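Side-chain contacts in inositol 2-dehydrogenase (Sinorhizobium meliloti, PDB 4HKT), which oxidises myo-inositol to scyllo-inosose with NAD+, the first step of myo-inositol degradation to acetyl-CoA: residues M179-L184 / G305-A310; V197-A202 / D208-S213. All blocks are in the same frame, centred on the assembly; numbering follows the deposited sequence.

Interaction 1: residues M179-L184 / G305-A310; sequences MARFLL and GNDGLA. With EDO (1,2-ethanediol), chain S.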
loop_
_atom_site.group_PDB
_atom_site.type_symbol
_atom_site.label_atom_id
_atom_site.label_comp_id
_atom_site.label_asym_id
_atom_site.label_seq_id
_atom_site.Cartn_x
_atom_site.Cartn_y
_atom_site.Cartn_z
HETATM N N MSE B 179 -15.406 12.996 -16.318
HETATM C CA MSE B 179 -14.900 12.822 -14.947
HETATM C C MSE B 179 -14.466 14.133 -14.326
HETATM O O MSE B 179 -14.785 14.433 -13.178
HETATM C CB MSE B 179 -13.795 11.777 -14.966
HETATM C CG MSE B 179 -13.183 11.446 -13.606
HETATM SE SE MSE B 179 -14.527 10.741 -12.342
HETATM C CE MSE B 179 -14.935 9.098 -13.328
ATOM N N ALA B 180 -13.774 14.971 -15.084
ATOM C CA ALA B 180 -13.388 16.266 -14.589
ATOM C C ALA B 180 -14.560 17.123 -14.205
ATOM O O ALA B 180 -14.566 17.730 -13.129
ATOM C CB ALA B 180 -12.477 16.991 -15.602
ATOM N N ARG B 181 -15.599 17.151 -15.036
ATOM C CA ARG B 181 -16.809 17.896 -14.690
ATOM C C ARG B 181 -17.490 17.304 -13.434
ATOM O O ARG B 181 -17.980 18.053 -12.561
ATOM C CB ARG B 181 -17.800 17.902 -15.874
ATOM C CG ARG B 181 -17.369 18.805 -17.034
ATOM C CD ARG B 181 -18.370 18.776 -18.178
ATOM N NE ARG B 181 -19.594 19.409 -17.782
ATOM C CZ ARG B 181 -20.743 18.807 -17.468
ATOM N NH1 ARG B 181 -20.928 17.489 -17.530
ATOM N NH2 ARG B 181 -21.743 19.569 -17.078
ATOM N N PHE B 182 -17.500 15.983 -13.348
ATOM C CA PHE B 182 -18.069 15.256 -12.197
ATOM C C PHE B 182 -17.345 15.603 -10.869
ATOM O O PHE B 182 -17.991 15.697 -9.818
ATOM C CB PHE B 182 -17.968 13.777 -12.495
ATOM C CG PHE B 182 -18.626 12.855 -11.500
ATOM C CD1 PHE B 182 -19.979 12.901 -11.271
ATOM C CD2 PHE B 182 -17.877 11.854 -10.876
ATOM C CE1 PHE B 182 -20.582 12.025 -10.368
ATOM C CE2 PHE B 182 -18.478 10.957 -9.986
ATOM C CZ PHE B 182 -19.829 11.047 -9.749
ATOM N N LEU B 183 -16.030 15.748 -10.923
ATOM C CA LEU B 183 -15.200 15.949 -9.739
ATOM C C LEU B 183 -15.038 17.401 -9.363
ATOM O O LEU B 183 -14.974 17.730 -8.152
ATOM C CB LEU B 183 -13.810 15.351 -9.938
ATOM C CG LEU B 183 -13.722 13.869 -10.206
ATOM C CD1 LEU B 183 -12.302 13.435 -10.482
ATOM C CD2 LEU B 183 -14.283 13.100 -9.037
ATOM N N LEU B 184 -14.979 18.275 -10.374
ATOM C CA LEU B 184 -14.753 19.685 -10.110
ATOM C C LEU B 184 -15.923 20.333 -9.452
ATOM O O LEU B 184 -15.732 21.299 -8.708
ATOM C CB LEU B 184 -14.470 20.493 -11.362
ATOM C CG LEU B 184 -13.078 20.350 -11.946
ATOM C CD1 LEU B 184 -13.104 20.779 -13.395
ATOM C CD2 LEU B 184 -12.054 21.131 -11.135
ATOM N N GLY B 305 -27.942 13.822 -21.632
ATOM C CA GLY B 305 -27.583 14.322 -22.936
ATOM C C GLY B 305 -26.678 15.517 -22.856
ATOM O O GLY B 305 -25.678 15.575 -23.564
ATOM N N ASN B 306 -27.018 16.488 -22.016
ATOM C CA ASN B 306 -26.165 17.658 -21.892
ATOM C C ASN B 306 -24.774 17.292 -21.392
ATOM O O ASN B 306 -23.785 17.923 -21.785
ATOM C CB ASN B 306 -26.795 18.732 -21.007
ATOM C CG ASN B 306 -26.005 20.032 -21.046
ATOM O OD1 ASN B 306 -25.886 20.675 -22.109
ATOM N ND2 ASN B 306 -25.370 20.385 -19.914
ATOM N N ASP B 307 -24.663 16.239 -20.570
ATOM C CA ASP B 307 -23.332 15.821 -20.114
ATOM C C ASP B 307 -22.550 15.258 -21.283
ATOM O O ASP B 307 -21.352 15.504 -21.385
ATOM C CB ASP B 307 -23.391 14.802 -18.967
ATOM C CG ASP B 307 -23.951 15.395 -17.668
ATOM O OD1 ASP B 307 -23.632 16.555 -17.318
ATOM O OD2 ASP B 307 -24.766 14.695 -17.010
ATOM N N GLY B 308 -23.206 14.524 -22.187
ATOM C CA GLY B 308 -22.505 14.064 -23.418
ATOM C C GLY B 308 -22.043 15.230 -24.297
ATOM O O GLY B 308 -20.943 15.226 -24.842
ATOM N N LEU B 309 -22.890 16.233 -24.426
ATOM C CA LEU B 309 -22.549 17.401 -25.187
ATOM C C LEU B 309 -21.373 18.159 -24.553
ATOM O O LEU B 309 -20.444 18.596 -25.245
ATOM C CB LEU B 309 -23.769 18.323 -25.296
ATOM C CG LEU B 309 -23.538 19.660 -26.019
ATOM C CD1 LEU B 309 -22.996 19.397 -27.399
ATOM C CD2 LEU B 309 -24.814 20.488 -26.090
ATOM N N ALA B 310 -21.438 18.358 -23.234
ATOM C CA ALA B 310 -20.383 19.077 -22.525
ATOM C C ALA B 310 -18.995 18.437 -22.678
ATOM O O ALA B 310 -17.991 19.144 -22.890
ATOM C CB ALA B 310 -20.757 19.194 -21.042
HETATM C C1 EDO S . -21.821 17.543 -12.277
HETATM O O1 EDO S . -21.932 16.246 -11.674
HETATM C C2 EDO S . -21.397 17.425 -13.750
HETATM O O2 EDO S . -22.218 16.472 -14.462
HETATM O O HOH W 1 -19.646 15.674 -19.247
HETATM O O HOH W 2 -24.032 18.490 -14.900
#
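A salt bridge between two helices joins Arg181, near the end of helix 168-184, to Asp307, in the first turn of helix 305-324. The bond runs from Arg181 NH1 to Asp307 OD1, 2.9 Å long and nearly straight (163°). OD1 lies at the guanidinium edge, close to its plane. The fit is less even on the acid side. The nitrogen meets OD1 on its anti side, out of the carboxylate plane, and the two planes are turned 41° apart. The Arg181 chain runs extended out to CD and then bends at chi3 (69°), which turns the guanidinium toward the second helix. One face of it rests on the methyl of Ala310, with CB 3.5 Å from Arg181 NE. The ethanediol C2 lies over the opposite face.

Two waters add to the grip. One accepts from Arg181 NH1 at 2.8 Å and donates to Asp307 O at 2.7 Å, so a side chain is tied to a helix carbonyl. The other donates to Asp307 OD1 at 3.1 Å and also bonds to ethanediol O2. The diol, probably from the crystallisation liquor, donates weakly to Asp307 OD1 itself.

Both charged groups have further partners. Arg181 NH2 forms a salt bridge to Glu187, so the guanidinium is held by two acids. Asp307 OD2 accepts from Ser304 N, as in one half of a capping box, which fixes the carboxylate at the helix start. Leu309, on the same helix, packs on helix 100-112 of the Rossmann domain. The contact is a small one at the surface, burying 145 Å². It is an interhelical salt bridge backed by a methyl, tying the C-terminal domain of a Gfo/Idh/MocA enzyme to the helix that lies against its Rossmann part.

Interaction 2: residues V197-A202 / D208-S213; sequences VLIDKA and DYDSVS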
loop_
_atom_site.group_PDB
_atom_site.type_symbol
_atom_site.label_atom_id
_atom_site.label_comp_id
_atom_site.label_asym_id
_atom_site.label_seq_id
_atom_site.Cartn_x
_atom_site.Cartn_y
_atom_site.Cartn_z
ATOM N N VAL B 197 2.538 11.587 -31.018
ATOM C CA VAL B 197 2.560 10.199 -31.437
ATOM C C VAL B 197 3.857 9.623 -30.934
ATOM O O VAL B 197 4.908 9.846 -31.519
ATOM C CB VAL B 197 2.505 10.131 -32.969
ATOM C CG1 VAL B 197 2.530 8.685 -33.473
ATOM C CG2 VAL B 197 1.245 10.832 -33.433
ATOM N N LEU B 198 3.778 8.909 -29.822
ATOM C CA LEU B 198 4.925 8.320 -29.183
ATOM C C LEU B 198 4.891 6.787 -29.276
ATOM O O LEU B 198 5.895 6.136 -28.991
ATOM C CB LEU B 198 4.940 8.683 -27.693
ATOM C CG LEU B 198 4.975 10.189 -27.432
ATOM C CD1 LEU B 198 4.976 10.530 -25.975
ATOM C CD2 LEU B 198 6.214 10.781 -28.052
ATOM N N ILE B 199 3.742 6.225 -29.612
ATOM C CA ILE B 199 3.540 4.794 -29.443
ATOM C C ILE B 199 3.621 4.081 -30.785
ATOM O O ILE B 199 4.356 3.115 -30.934
ATOM C CB ILE B 199 2.209 4.482 -28.705
ATOM C CG1 ILE B 199 2.325 4.980 -27.267
ATOM C CG2 ILE B 199 1.952 2.984 -28.696
ATOM C CD1 ILE B 199 0.990 5.204 -26.614
ATOM N N ASP B 200 2.895 4.568 -31.768
ATOM C CA ASP B 200 2.879 3.872 -33.064
ATOM C C ASP B 200 2.661 4.870 -34.151
ATOM O O ASP B 200 1.641 5.580 -34.177
ATOM C CB ASP B 200 1.774 2.796 -33.061
ATOM C CG ASP B 200 1.743 1.973 -34.359
ATOM O OD1 ASP B 200 2.415 2.340 -35.327
ATOM O OD2 ASP B 200 1.021 0.966 -34.406
ATOM N N LYS B 201 3.583 4.899 -35.101
ATOM C CA LYS B 201 3.565 5.912 -36.154
ATOM C C LYS B 201 2.350 5.754 -37.018
ATOM O O LYS B 201 1.871 6.711 -37.596
ATOM C CB LYS B 201 4.842 5.804 -37.016
ATOM C CG LYS B 201 4.886 6.716 -38.258
ATOM C CD LYS B 201 6.025 6.301 -39.195
ATOM C CE LYS B 201 5.705 6.526 -40.673
ATOM N NZ LYS B 201 5.685 7.972 -41.031
ATOM N N ALA B 202 1.815 4.546 -37.100
ATOM C CA ALA B 202 0.581 4.338 -37.869
ATOM C C ALA B 202 -0.610 5.131 -37.335
ATOM O O ALA B 202 -1.516 5.452 -38.077
ATOM C CB ALA B 202 0.225 2.842 -37.937
ATOM N N ASP B 208 -4.116 10.931 -36.067
ATOM C CA ASP B 208 -4.481 10.918 -34.658
ATOM C C ASP B 208 -3.201 11.048 -33.800
ATOM O O ASP B 208 -2.106 11.045 -34.305
ATOM C CB ASP B 208 -5.251 9.638 -34.310
ATOM C CG ASP B 208 -6.109 9.769 -33.067
ATOM O OD1 ASP B 208 -6.288 10.914 -32.518
ATOM O OD2 ASP B 208 -6.620 8.706 -32.620
ATOM N N TYR B 209 -3.394 11.169 -32.493
ATOM C CA TYR B 209 -2.337 11.225 -31.554
ATOM C C TYR B 209 -2.565 10.067 -30.620
ATOM O O TYR B 209 -3.712 9.593 -30.471
ATOM C CB TYR B 209 -2.408 12.564 -30.774
ATOM C CG TYR B 209 -2.152 13.826 -31.594
ATOM C CD1 TYR B 209 -0.860 14.181 -31.976
ATOM C CD2 TYR B 209 -3.199 14.692 -31.931
ATOM C CE1 TYR B 209 -0.607 15.332 -32.718
ATOM C CE2 TYR B 209 -2.955 15.850 -32.662
ATOM C CZ TYR B 209 -1.659 16.157 -33.051
ATOM O OH TYR B 209 -1.441 17.327 -33.747
ATOM N N ASP B 210 -1.523 9.676 -29.893
ATOM C CA ASP B 210 -1.640 8.574 -28.929
ATOM C C ASP B 210 -1.248 8.867 -27.486
ATOM O O ASP B 210 -1.408 8.003 -26.613
ATOM C CB ASP B 210 -0.897 7.335 -29.451
ATOM C CG ASP B 210 0.615 7.547 -29.559
ATOM O OD1 ASP B 210 1.228 8.267 -28.698
ATOM O OD2 ASP B 210 1.197 6.969 -30.529
ATOM N N SER B 211 -0.741 10.067 -27.230
ATOM C CA SER B 211 -0.257 10.484 -25.925
ATOM C C SER B 211 -0.582 11.976 -25.759
ATOM O O SER B 211 -0.098 12.821 -26.538
ATOM C CB SER B 211 1.252 10.293 -25.838
ATOM O OG SER B 211 1.607 8.948 -26.116
ATOM N N VAL B 212 -1.441 12.306 -24.770
ATOM C CA VAL B 212 -1.981 13.659 -24.664
ATOM C C VAL B 212 -2.051 14.079 -23.200
ATOM O O VAL B 212 -2.223 13.245 -22.296
ATOM C CB VAL B 212 -3.375 13.824 -25.326
ATOM C CG1 VAL B 212 -3.339 13.470 -26.794
ATOM C CG2 VAL B 212 -4.437 12.972 -24.666
ATOM N N SER B 213 -1.970 15.382 -23.000
ATOM C CA SER B 213 -2.010 16.009 -21.698
ATOM C C SER B 213 -2.944 17.220 -21.840
ATOM O O SER B 213 -2.884 17.952 -22.838
ATOM C CB SER B 213 -0.644 16.499 -21.301
ATOM O OG SER B 213 0.336 15.499 -21.302
#
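Val197 starts the contact with Asp208 and Tyr209. Its CG2 methyl lies 3.5 Å from Asp208 O and meets the Tyr209 ring obliquely, 4.2 Å from CD1. Its other methyl, CG1, comes near the carboxylate of Asp210, which is the hub of the contact.

Leu198 N donates to Asp210 OD1 at 2.9 Å, almost straight (172°), on the syn side. The Leu198 side chain lies against Ser211, with CD1 3.7 Å from Ser211 CB. Ile199 N donates to Asp210 OD2 at 2.8 Å, also on the syn side but well out of the carboxylate plane. Its side chain runs obliquely past that carboxylate, and CD1 reaches back to the Asp210 backbone. Asp200 N gives OD2 a second, longer bond of 3.2 Å, from the same face of the plane as Ile199 N. Three successive N-H groups thus converge on one acid. Asp200 is in turn the N-cap of helix 201-205, its OD1 accepting from Ala202 N at 2.9 Å.

Asp210 CG stands between its backbone N and carbonyl carbon (chi1 65°), which points the carboxylate at the turn. Ser211 OG donates to OD1 at 2.7 Å from the anti side, so each oxygen accepts two bonds. With an alanine in place of Asp210, the N-H groups of Leu198, Ile199 and Asp200 would probably lose their shared acceptor, leaving the turn freer to move.

The turn follows strand 188-196, and strand 211-218 runs back beside it. Asp210 and Ser211 both face Ala196 in a classic beta bulge. Val212 packs on the start of helix 168-184. A second subunit packs here too: its Ser220 touches Leu198, its Glu145 touches Ile199, and its Gln223 bonds to Ser211 O.

Overall arrangement
Interactions 1 and 2 do not touch. Their centres are about 25 Å apart and their nearest atoms about 11 Å. Along the chain, interaction 2 is nested inside the loop that interaction 1 closes. Helix 168-184 relates them: its first residues meet 208-213, where Ile168 N bonds to Asp208 OD1, and its last turns carry 179-184. Interaction 1 faces the Rossmann side of the chain; interaction 2 lies at the ends of two neighbouring inner strands, 188-196 and 211-218, where another subunit packs. Neither includes the sodium site of Ser23, Asn25 and Ala28. No NAD or inositol is bound, and neither contact holds a ligand of the reaction.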